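Long-range contacts in MHC class I antigen (Anolis carolinensis, PDB 7CPO), which probably presents peptides at the cell surface, in complex with beta2-microglobulin, for recognition by T cells: residues 187-192 and 270-275; 199-204 and 249-254; 215-220 and 243-248. One frame throughout, in Å; residues are numbered along the deposited sequence.

Contact 1. Residues 187-192 and 270-275; sequences PEVKVT and NPVDVA
Val191 lies against the flat peptide carbonyls of Val274 and Ala275 in the immunoglobulin C1-set sandwich, and these are the planar groups of a contact to which no ring contributes. Its CG2 methyl sits almost straight above the carbonyl oxygen of Val274, over one face of that peptide, with Val191 CG2 3.5 Å from Val274 O. The carbonyl of Ala275 likewise turns a face to Val191, whose CB is 3.8 Å from Ala275 O. At the edge of strand 272-274, by contrast, the backbone of Val274 is hydrogen-bonded to Cys261 of the neighbouring strand 259-264.

The two segments belong to the two sheets of the sandwich. Strands 188-192 and 272-274 are at the margins of these sheets within the chain. They run in nearly the same direction, with 23° between them, and their axes approach to 8.2 Å. No hydrogen bond joins them; the contact is made chiefly by valine side chains. Val189 and Val191 point toward the other sheet, while the CB atoms of Lys190 and Thr192 turn away. Glu188 forms a salt bridge with Arg12 of beta2-microglobulin, and Thr192 a hydrogen bond with Gln97 of that chain.

Val189 divides its two methyls between two partners. CG1, anti to the backbone N (chi1 -172°), meets Val274 CG2 at 3.7 Å as the side chains cross at a slant, whereas Val189 CG2 reaches only to 4.2 Å of Val272 CG2. Val189 also rests on Cys205 of the intersheet disulfide. Val274 is thereby set between the two valines of the facing strand: the side chains of Val274 and Val191 slide past each other in opposite directions, with Val274 CG1 3.6 Å from Val191 CG2.

Contact 2. Residues 199-204 and 249-254; sequences GMETLI and VKVDPK
Met200 folds back over the end of the 249-254 segment and touches four of its residues in turn. Its CB lies 3.7 Å from Lys250 NZ, an apolar neighbour for an ammonium group whose salt bridge is to Glu195. The chain bends at both CB-CG and CG-SD (chi2 -62°, chi3 -89°), and this brings the sulfur up to the CD-CG edge of Pro253 at a slant, with Met200 SD 3.5 Å from Pro253 CD. At the tip, Met200 CE settles 3.5 Å from Asp252 CA and also faces Val251 O. The carboxylate of Asp252 finds its hydrogen bond at Tyr259.

Further along, the backbones pair directly. Glu201 and Val251 bond to each other both ways, the tighter link being Val251 N to Glu201 O at 2.7 Å, and Leu203 and Val249 repeat the exchange, with Leu203 N 2.8 Å from Val249 O. Between these two hydrogen-bonded pairs, Thr202 faces Lys250 as a non-hydrogen-bonded pair, their CA atoms 4.3 Å apart.

On the buried face Leu203 and Val251 cross at about a right angle, Leu203 CG lying 3.8 Å from Val251 CG2, and Leu203 also packs on Trp219. This is the pairing of strands B (201-210) and E (243-251), the central neighbours in the four-stranded sheet of the immunoglobulin C1-set sandwich.

Contact 3. Residues 215-220 and 243-248; sequences IDIDWT and YYTWRS
Strands 216-220 and 243-248 run in nearly the same direction, their axes 7.5 Å apart at closest and inclined by 20°, each in a different sheet of the immunoglobulin C1-set sandwich. Side chains therefore bridge the gap. Trp219, which also packs on both cysteines of the Cys205–Cys261 disulfide as the core tryptophan of this fold does, gives the direct hydrogen bond: its indole NE1 is 2.8 Å from Arg247 O. The oxygen lies near the indole plane and the N-H bond is fairly straight (166°), yet the donor stands well above the carbonyl plane, off the lone pairs. The buried indole nitrogen is thus satisfied by the facing strand.

At the other end Ile217 and Thr245 meet methyl to methyl, tip to tip, with Ile217 CD1 3.5 Å from Thr245 CG2. Between Trp219 and Ile217 runs Arg247; its extended chain from CG to NE takes the aliphatic part past Ile217 CG2 and brings the guanidinium to the backbone, where Ile217 O stands over one face, toward the rim. Asp218 runs alongside, but the planes of its carboxylate and the guanidinium are 73° apart, and the salt bridge from Asp218 OD2 to Arg247 NH2, at 3.5 Å, is one of charge alone. A water completes the link: it accepts from Trp219 N and from Arg247 NE, both at 3.0 Å, and donates to Asp218 OD2 at 3.1 Å.

Contacts 1 and 3 both span the gap between the two sheets of the sandwich, whereas contact 2 joins neighbours within one sheet, which is why it is rich in backbone hydrogen bonds. Contact 1 lies at the surface and is purely apolar in its side chains; contacts 2 and 3 are partly buried, and contact 3 mixes methyl packing with an indole bond, charges and water. Strand 243-251 serves both 2 and 3. Trp219 ties all three together: its CH2 is 3.8 Å from Val191 CG1 of contact 1, and its CD2 is 3.5 Å from Val249 CG1 of contact 2. Along the chain, 3 is nested within 2, and 2 within 1.

Contact 1. Residues 187-192 and 270-275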
loop_
_atom_site.group_PDB
_atom_site.type_symbol
_atom_site.label_atom_id
_atom_site.label_comp_id
_atom_site.label_asym_id
_atom_site.label_seq_id
_atom_site.Cartn_x
_atom_site.Cartn_y
_atom_site.Cartn_z
ATOM N N PRO A 187 18.739 -1.947 -7.499
ATOM C CA PRO A 187 18.673 -2.985 -6.464
ATOM C C PRO A 187 20.048 -3.303 -5.890
ATOM O O PRO A 187 21.074 -3.237 -6.574
ATOM C CB PRO A 187 18.098 -4.197 -7.207
ATOM C CG PRO A 187 17.469 -3.640 -8.429
ATOM C CD PRO A 187 18.243 -2.426 -8.797
ATOM N N GLU A 188 20.045 -3.645 -4.607
ATOM C CA GLU A 188 21.227 -4.024 -3.846
ATOM C C GLU A 188 21.018 -5.474 -3.434
ATOM O O GLU A 188 20.174 -5.755 -2.572
ATOM C CB GLU A 188 21.413 -3.103 -2.630
ATOM C CG GLU A 188 21.408 -1.601 -2.973
ATOM C CD GLU A 188 20.622 -0.709 -1.979
ATOM O OE1 GLU A 188 20.459 -1.080 -0.792
ATOM O OE2 GLU A 188 20.173 0.385 -2.393
ATOM N N VAL A 189 21.775 -6.384 -4.055
ATOM C CA VAL A 189 21.568 -7.830 -3.954
ATOM C C VAL A 189 22.667 -8.450 -3.102
ATOM O O VAL A 189 23.856 -8.322 -3.419
ATOM C CB VAL A 189 21.560 -8.498 -5.337
ATOM C CG1 VAL A 189 21.142 -9.971 -5.211
ATOM C CG2 VAL A 189 20.672 -7.734 -6.302
ATOM N N LYS A 190 22.272 -9.163 -2.058
ATOM C CA LYS A 190 23.212 -9.797 -1.149
ATOM C C LYS A 190 22.756 -11.226 -0.894
ATOM O O LYS A 190 21.597 -11.458 -0.550
ATOM C CB LYS A 190 23.306 -8.998 0.162
ATOM C CG LYS A 190 24.065 -9.668 1.282
ATOM C CD LYS A 190 25.228 -8.794 1.681
ATOM C CE LYS A 190 25.948 -9.303 2.916
ATOM N NZ LYS A 190 25.104 -9.149 4.110
ATOM N N VAL A 191 23.650 -12.185 -1.082
ATOM C CA VAL A 191 23.351 -13.594 -0.833
ATOM C C VAL A 191 23.997 -14.000 0.480
ATOM O O VAL A 191 25.205 -13.825 0.664
ATOM C CB VAL A 191 23.847 -14.505 -1.974
ATOM C CG1 VAL A 191 23.414 -15.939 -1.710
ATOM C CG2 VAL A 191 23.333 -14.038 -3.321
ATOM N N THR A 192 23.203 -14.556 1.384
ATOM C CA THR A 192 23.721 -15.175 2.587
ATOM C C THR A 192 23.381 -16.670 2.607
ATOM O O THR A 192 22.639 -17.186 1.764
ATOM C CB THR A 192 23.173 -14.467 3.829
ATOM O OG1 THR A 192 21.743 -14.452 3.768
ATOM C CG2 THR A 192 23.712 -13.032 3.914
ATOM N N ASN A 270 22.009 -4.711 -17.499
ATOM C CA ASN A 270 22.083 -6.164 -17.639
ATOM C C ASN A 270 21.566 -6.842 -16.378
ATOM O O ASN A 270 21.761 -6.321 -15.281
ATOM C CB ASN A 270 23.520 -6.642 -17.888
ATOM C CG ASN A 270 24.333 -5.654 -18.681
ATOM O OD1 ASN A 270 24.116 -5.487 -19.882
ATOM N ND2 ASN A 270 25.277 -4.983 -18.015
ATOM N N PRO A 271 20.922 -8.000 -16.482
ATOM C CA PRO A 271 20.541 -8.721 -15.263
ATOM C C PRO A 271 21.786 -9.128 -14.483
ATOM O O PRO A 271 22.866 -9.282 -15.051
ATOM C CB PRO A 271 19.772 -9.943 -15.791
ATOM C CG PRO A 271 19.393 -9.592 -17.212
ATOM C CD PRO A 271 20.510 -8.711 -17.704
ATOM N N VAL A 272 21.640 -9.266 -13.164
ATOM C CA VAL A 272 22.728 -9.733 -12.308
ATOM C C VAL A 272 22.426 -11.153 -11.840
ATOM O O VAL A 272 21.264 -11.554 -11.696
ATOM C CB VAL A 272 22.978 -8.812 -11.093
ATOM C CG1 VAL A 272 23.261 -7.390 -11.542
ATOM C CG2 VAL A 272 21.802 -8.848 -10.137
ATOM N N ASP A 273 23.496 -11.920 -11.615
ATOM C CA ASP A 273 23.423 -13.278 -11.083
ATOM C C ASP A 273 24.413 -13.359 -9.929
ATOM O O ASP A 273 25.629 -13.312 -10.148
ATOM C CB ASP A 273 23.760 -14.322 -12.147
ATOM C CG ASP A 273 22.826 -14.285 -13.321
ATOM O OD1 ASP A 273 21.882 -15.102 -13.354
ATOM O OD2 ASP A 273 23.034 -13.429 -14.209
ATOM N N VAL A 274 23.901 -13.499 -8.710
ATOM C CA VAL A 274 24.713 -13.434 -7.502
ATOM C C VAL A 274 24.703 -14.796 -6.814
ATOM O O VAL A 274 23.635 -15.367 -6.559
ATOM C CB VAL A 274 24.215 -12.316 -6.567
ATOM C CG1 VAL A 274 25.264 -11.968 -5.536
ATOM C CG2 VAL A 274 23.884 -11.085 -7.384
ATOM N N ALA A 275 25.895 -15.314 -6.525
ATOM C CA ALA A 275 26.101 -16.554 -5.783
ATOM C C ALA A 275 26.595 -16.246 -4.378
ATOM O O ALA A 275 26.951 -15.113 -4.047
ATOM C CB ALA A 275 27.106 -17.461 -6.495
#

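Contact 2. Residues 199-204 and 249-254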
loop_
_atom_site.group_PDB
_atom_site.type_symbol
_atom_site.label_atom_id
_atom_site.label_comp_id
_atom_site.label_asym_id
_atom_site.label_seq_id
_atom_site.Cartn_x
_atom_site.Cartn_y
_atom_site.Cartn_z
ATOM N N GLY A 199 21.091 -30.932 7.893
ATOM C CA GLY A 199 22.341 -30.940 7.148
ATOM C C GLY A 199 22.241 -30.371 5.744
ATOM O O GLY A 199 23.057 -30.666 4.869
ATOM N N MET A 200 21.209 -29.567 5.525
ATOM C CA MET A 200 21.013 -28.826 4.291
ATOM C C MET A 200 21.211 -27.345 4.581
ATOM O O MET A 200 21.189 -26.922 5.734
ATOM C CB MET A 200 19.615 -29.086 3.719
ATOM C CG MET A 200 19.341 -30.548 3.409
ATOM S SD MET A 200 20.434 -31.250 2.154
ATOM C CE MET A 200 19.527 -30.863 0.667
ATOM N N GLU A 201 21.427 -26.557 3.532
ATOM C CA GLU A 201 21.615 -25.118 3.676
ATOM C C GLU A 201 20.480 -24.380 2.990
ATOM O O GLU A 201 19.982 -24.817 1.949
ATOM C CB GLU A 201 22.946 -24.649 3.067
ATOM C CG GLU A 201 24.172 -24.965 3.894
ATOM C CD GLU A 201 25.470 -24.567 3.215
ATOM O OE1 GLU A 201 25.430 -24.074 2.063
ATOM O OE2 GLU A 201 26.536 -24.761 3.833
ATOM N N THR A 202 20.073 -23.256 3.578
ATOM C CA THR A 202 19.160 -22.319 2.930
ATOM C C THR A 202 19.967 -21.121 2.438
ATOM O O THR A 202 20.637 -20.446 3.232
ATOM C CB THR A 202 18.047 -21.857 3.871
ATOM O OG1 THR A 202 17.332 -22.992 4.361
ATOM C CG2 THR A 202 17.065 -20.945 3.114
ATOM N N LEU A 203 19.916 -20.872 1.131
ATOM C CA LEU A 203 20.554 -19.703 0.538
ATOM C C LEU A 203 19.533 -18.571 0.442
ATOM O O LEU A 203 18.488 -18.724 -0.207
ATOM C CB LEU A 203 21.129 -20.043 -0.839
ATOM C CG LEU A 203 22.245 -21.102 -0.924
ATOM C CD1 LEU A 203 22.883 -21.139 -2.320
ATOM C CD2 LEU A 203 23.306 -20.891 0.152
ATOM N N ILE A 204 19.830 -17.438 1.080
ATOM C CA ILE A 204 18.913 -16.299 1.117
ATOM C C ILE A 204 19.422 -15.200 0.194
ATOM O O ILE A 204 20.585 -14.791 0.276
ATOM C CB ILE A 204 18.733 -15.763 2.542
ATOM C CG1 ILE A 204 18.178 -16.860 3.444
ATOM C CG2 ILE A 204 17.816 -14.545 2.536
ATOM C CD1 ILE A 204 18.149 -16.465 4.889
ATOM N N VAL A 249 16.144 -20.536 -1.156
ATOM C CA VAL A 249 16.133 -21.888 -1.702
ATOM C C VAL A 249 16.887 -22.792 -0.732
ATOM O O VAL A 249 17.868 -22.376 -0.108
ATOM C CB VAL A 249 16.736 -21.928 -3.127
ATOM C CG1 VAL A 249 18.161 -21.386 -3.126
ATOM C CG2 VAL A 249 16.679 -23.346 -3.705
ATOM N N LYS A 250 16.401 -24.015 -0.562
ATOM C CA LYS A 250 17.127 -25.004 0.220
ATOM C C LYS A 250 18.025 -25.782 -0.732
ATOM O O LYS A 250 17.539 -26.399 -1.690
ATOM C CB LYS A 250 16.194 -25.938 0.990
ATOM C CG LYS A 250 16.973 -26.708 2.065
ATOM C CD LYS A 250 16.130 -27.631 2.941
ATOM C CE LYS A 250 15.841 -26.974 4.310
ATOM N NZ LYS A 250 17.072 -26.750 5.149
ATOM N N VAL A 251 19.333 -25.710 -0.503
ATOM C CA VAL A 251 20.297 -26.337 -1.390
ATOM C C VAL A 251 21.060 -27.389 -0.618
ATOM O O VAL A 251 21.016 -27.472 0.611
ATOM C CB VAL A 251 21.278 -25.344 -2.032
ATOM C CG1 VAL A 251 20.526 -24.197 -2.683
ATOM C CG2 VAL A 251 22.292 -24.864 -0.999
ATOM N N ASP A 252 21.806 -28.106 -1.344
ATOM C CA ASP A 252 22.216 -29.452 -1.068
ATOM C C ASP A 252 23.610 -29.471 -0.462
ATOM O O ASP A 252 24.337 -28.467 -0.506
ATOM C CB ASP A 252 22.157 -30.238 -2.384
ATOM C CG ASP A 252 20.978 -29.788 -3.267
ATOM O OD1 ASP A 252 19.803 -30.123 -2.954
ATOM O OD2 ASP A 252 21.225 -29.054 -4.252
ATOM N N PRO A 253 24.002 -30.591 0.151
ATOM C CA PRO A 253 25.399 -30.722 0.556
ATOM C C PRO A 253 26.257 -30.691 -0.694
ATOM O O PRO A 253 25.896 -31.269 -1.723
ATOM C CB PRO A 253 25.455 -32.087 1.262
ATOM C CG PRO A 253 24.062 -32.635 1.259
ATOM C CD PRO A 253 23.299 -31.886 0.223
ATOM N N LYS A 254 27.370 -29.963 -0.622
ATOM C CA LYS A 254 28.415 -29.983 -1.633
ATOM C C LYS A 254 27.979 -29.349 -2.941
ATOM O O LYS A 254 28.721 -29.432 -3.919
ATOM C CB LYS A 254 28.887 -31.413 -1.950
ATOM C CG LYS A 254 29.243 -32.297 -0.747
ATOM C CD LYS A 254 30.711 -32.239 -0.407
ATOM C CE LYS A 254 31.406 -33.447 -1.006
ATOM N NZ LYS A 254 32.768 -33.089 -1.466
#

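Contact 3. Residues 215-220 and 243-248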
loop_
_atom_site.group_PDB
_atom_site.type_symbol
_atom_site.label_atom_id
_atom_site.label_comp_id
_atom_site.label_asym_id
_atom_site.label_seq_id
_atom_site.Cartn_x
_atom_site.Cartn_y
_atom_site.Cartn_z
ATOM N N ILE A 215 9.927 -5.946 -10.270
ATOM C CA ILE A 215 11.218 -6.618 -10.216
ATOM C C ILE A 215 11.004 -8.104 -10.469
ATOM O O ILE A 215 9.951 -8.659 -10.141
ATOM C CB ILE A 215 11.927 -6.347 -8.861
ATOM C CG1 ILE A 215 13.412 -6.721 -8.934
ATOM C CG2 ILE A 215 11.202 -7.031 -7.697
ATOM C CD1 ILE A 215 14.265 -5.977 -7.918
ATOM N N ASP A 216 12.007 -8.744 -11.078
ATOM C CA ASP A 216 11.988 -10.178 -11.345
ATOM C C ASP A 216 13.189 -10.797 -10.641
ATOM O O ASP A 216 14.339 -10.542 -11.012
ATOM C CB ASP A 216 12.007 -10.478 -12.849
ATOM C CG ASP A 216 11.301 -11.807 -13.202
ATOM O OD1 ASP A 216 10.877 -12.557 -12.276
ATOM O OD2 ASP A 216 11.174 -12.099 -14.416
ATOM N N ILE A 217 12.912 -11.588 -9.614
ATOM C CA ILE A 217 13.922 -12.271 -8.826
ATOM C C ILE A 217 13.640 -13.758 -8.896
ATOM O O ILE A 217 12.529 -14.199 -8.573
ATOM C CB ILE A 217 13.914 -11.805 -7.365
ATOM C CG1 ILE A 217 13.932 -10.275 -7.299
ATOM C CG2 ILE A 217 15.066 -12.467 -6.587
ATOM C CD1 ILE A 217 13.711 -9.750 -5.909
ATOM N N ASP A 218 14.642 -14.526 -9.302
ATOM C CA ASP A 218 14.526 -15.975 -9.331
ATOM C C ASP A 218 15.858 -16.594 -8.939
ATOM O O ASP A 218 16.925 -16.114 -9.332
ATOM C CB ASP A 218 14.101 -16.496 -10.720
ATOM C CG ASP A 218 12.593 -16.429 -10.946
ATOM O OD1 ASP A 218 12.127 -15.569 -11.736
ATOM O OD2 ASP A 218 11.866 -17.242 -10.327
ATOM N N TRP A 219 15.786 -17.655 -8.151
ATOM C CA TRP A 219 16.928 -18.537 -7.985
ATOM C C TRP A 219 17.087 -19.423 -9.223
ATOM O O TRP A 219 16.119 -20.008 -9.723
ATOM C CB TRP A 219 16.755 -19.384 -6.731
ATOM C CG TRP A 219 17.235 -18.691 -5.523
ATOM C CD1 TRP A 219 16.475 -18.093 -4.556
ATOM C CD2 TRP A 219 18.597 -18.508 -5.140
ATOM N NE1 TRP A 219 17.284 -17.554 -3.595
ATOM C CE2 TRP A 219 18.593 -17.790 -3.927
ATOM C CE3 TRP A 219 19.824 -18.887 -5.702
ATOM C CZ2 TRP A 219 19.771 -17.439 -3.264
ATOM C CZ3 TRP A 219 20.991 -18.540 -5.048
ATOM C CH2 TRP A 219 20.958 -17.826 -3.838
ATOM N N THR A 220 18.308 -19.505 -9.729
ATOM C CA THR A 220 18.599 -20.395 -10.835
ATOM C C THR A 220 19.438 -21.578 -10.362
ATOM O O THR A 220 20.073 -21.551 -9.305
ATOM C CB THR A 220 19.287 -19.640 -11.974
ATOM O OG1 THR A 220 20.406 -18.910 -11.469
ATOM C CG2 THR A 220 18.324 -18.673 -12.593
ATOM N N TYR A 243 12.118 -0.168 -2.283
ATOM C CA TYR A 243 11.480 -1.423 -1.871
ATOM C C TYR A 243 12.480 -2.484 -1.427
ATOM O O TYR A 243 13.672 -2.431 -1.750
ATOM C CB TYR A 243 10.595 -1.999 -2.989
ATOM C CG TYR A 243 9.371 -1.145 -3.173
ATOM C CD1 TYR A 243 8.235 -1.343 -2.394
ATOM C CD2 TYR A 243 9.383 -0.087 -4.067
ATOM C CE1 TYR A 243 7.141 -0.532 -2.528
ATOM C CE2 TYR A 243 8.302 0.722 -4.205
ATOM C CZ TYR A 243 7.178 0.501 -3.442
ATOM O OH TYR A 243 6.099 1.339 -3.613
ATOM N N TYR A 244 11.962 -3.473 -0.693
ATOM C CA TYR A 244 12.768 -4.577 -0.179
ATOM C C TYR A 244 12.010 -5.896 -0.306
ATOM O O TYR A 244 10.784 -5.934 -0.137
ATOM C CB TYR A 244 13.149 -4.349 1.299
ATOM C CG TYR A 244 13.614 -5.602 2.027
ATOM C CD1 TYR A 244 12.705 -6.408 2.706
ATOM C CD2 TYR A 244 14.965 -5.973 2.044
ATOM C CE1 TYR A 244 13.108 -7.551 3.366
ATOM C CE2 TYR A 244 15.380 -7.122 2.711
ATOM C CZ TYR A 244 14.441 -7.903 3.370
ATOM O OH TYR A 244 14.814 -9.038 4.047
ATOM N N THR A 245 12.749 -6.981 -0.565
ATOM C CA THR A 245 12.197 -8.332 -0.510
ATOM C C THR A 245 13.340 -9.342 -0.413
ATOM O O THR A 245 14.523 -8.983 -0.469
ATOM C CB THR A 245 11.308 -8.623 -1.722
ATOM O OG1 THR A 245 10.607 -9.851 -1.511
ATOM C CG2 THR A 245 12.134 -8.732 -2.960
ATOM N N TRP A 246 12.977 -10.622 -0.276
ATOM C CA TRP A 246 13.950 -11.708 -0.262
ATOM C C TRP A 246 13.383 -12.946 -0.947
ATOM O O TRP A 246 12.170 -13.109 -1.102
ATOM C CB TRP A 246 14.394 -12.067 1.160
ATOM C CG TRP A 246 13.292 -12.540 2.041
ATOM C CD1 TRP A 246 12.590 -11.792 2.951
ATOM C CD2 TRP A 246 12.768 -13.866 2.125
ATOM N NE1 TRP A 246 11.650 -12.573 3.584
ATOM C CE2 TRP A 246 11.740 -13.849 3.095
ATOM C CE3 TRP A 246 13.062 -15.069 1.472
ATOM C CZ2 TRP A 246 11.008 -14.989 3.425
ATOM C CZ3 TRP A 246 12.325 -16.201 1.797
ATOM C CH2 TRP A 246 11.314 -16.151 2.767
ATOM N N ARG A 247 14.295 -13.829 -1.348
ATOM C CA ARG A 247 13.959 -15.106 -1.953
ATOM C C ARG A 247 14.982 -16.144 -1.518
ATOM O O ARG A 247 16.190 -15.887 -1.574
ATOM C CB ARG A 247 13.938 -15.006 -3.471
ATOM C CG ARG A 247 13.136 -16.090 -4.132
ATOM C CD ARG A 247 13.132 -15.838 -5.618
ATOM N NE ARG A 247 12.320 -16.811 -6.348
ATOM C CZ ARG A 247 11.001 -16.736 -6.504
ATOM N NH1 ARG A 247 10.326 -15.723 -5.976
ATOM N NH2 ARG A 247 10.362 -17.665 -7.210
ATOM N N SER A 248 14.492 -17.317 -1.119
ATOM C CA SER A 248 15.304 -18.373 -0.533
ATOM C C SER A 248 15.138 -19.678 -1.300
ATOM O O SER A 248 14.146 -19.903 -1.997
ATOM C CB SER A 248 14.939 -18.607 0.931
ATOM O OG SER A 248 13.629 -19.132 1.020
HETATM O O HOH W 1 13.128 -19.044 -8.132
#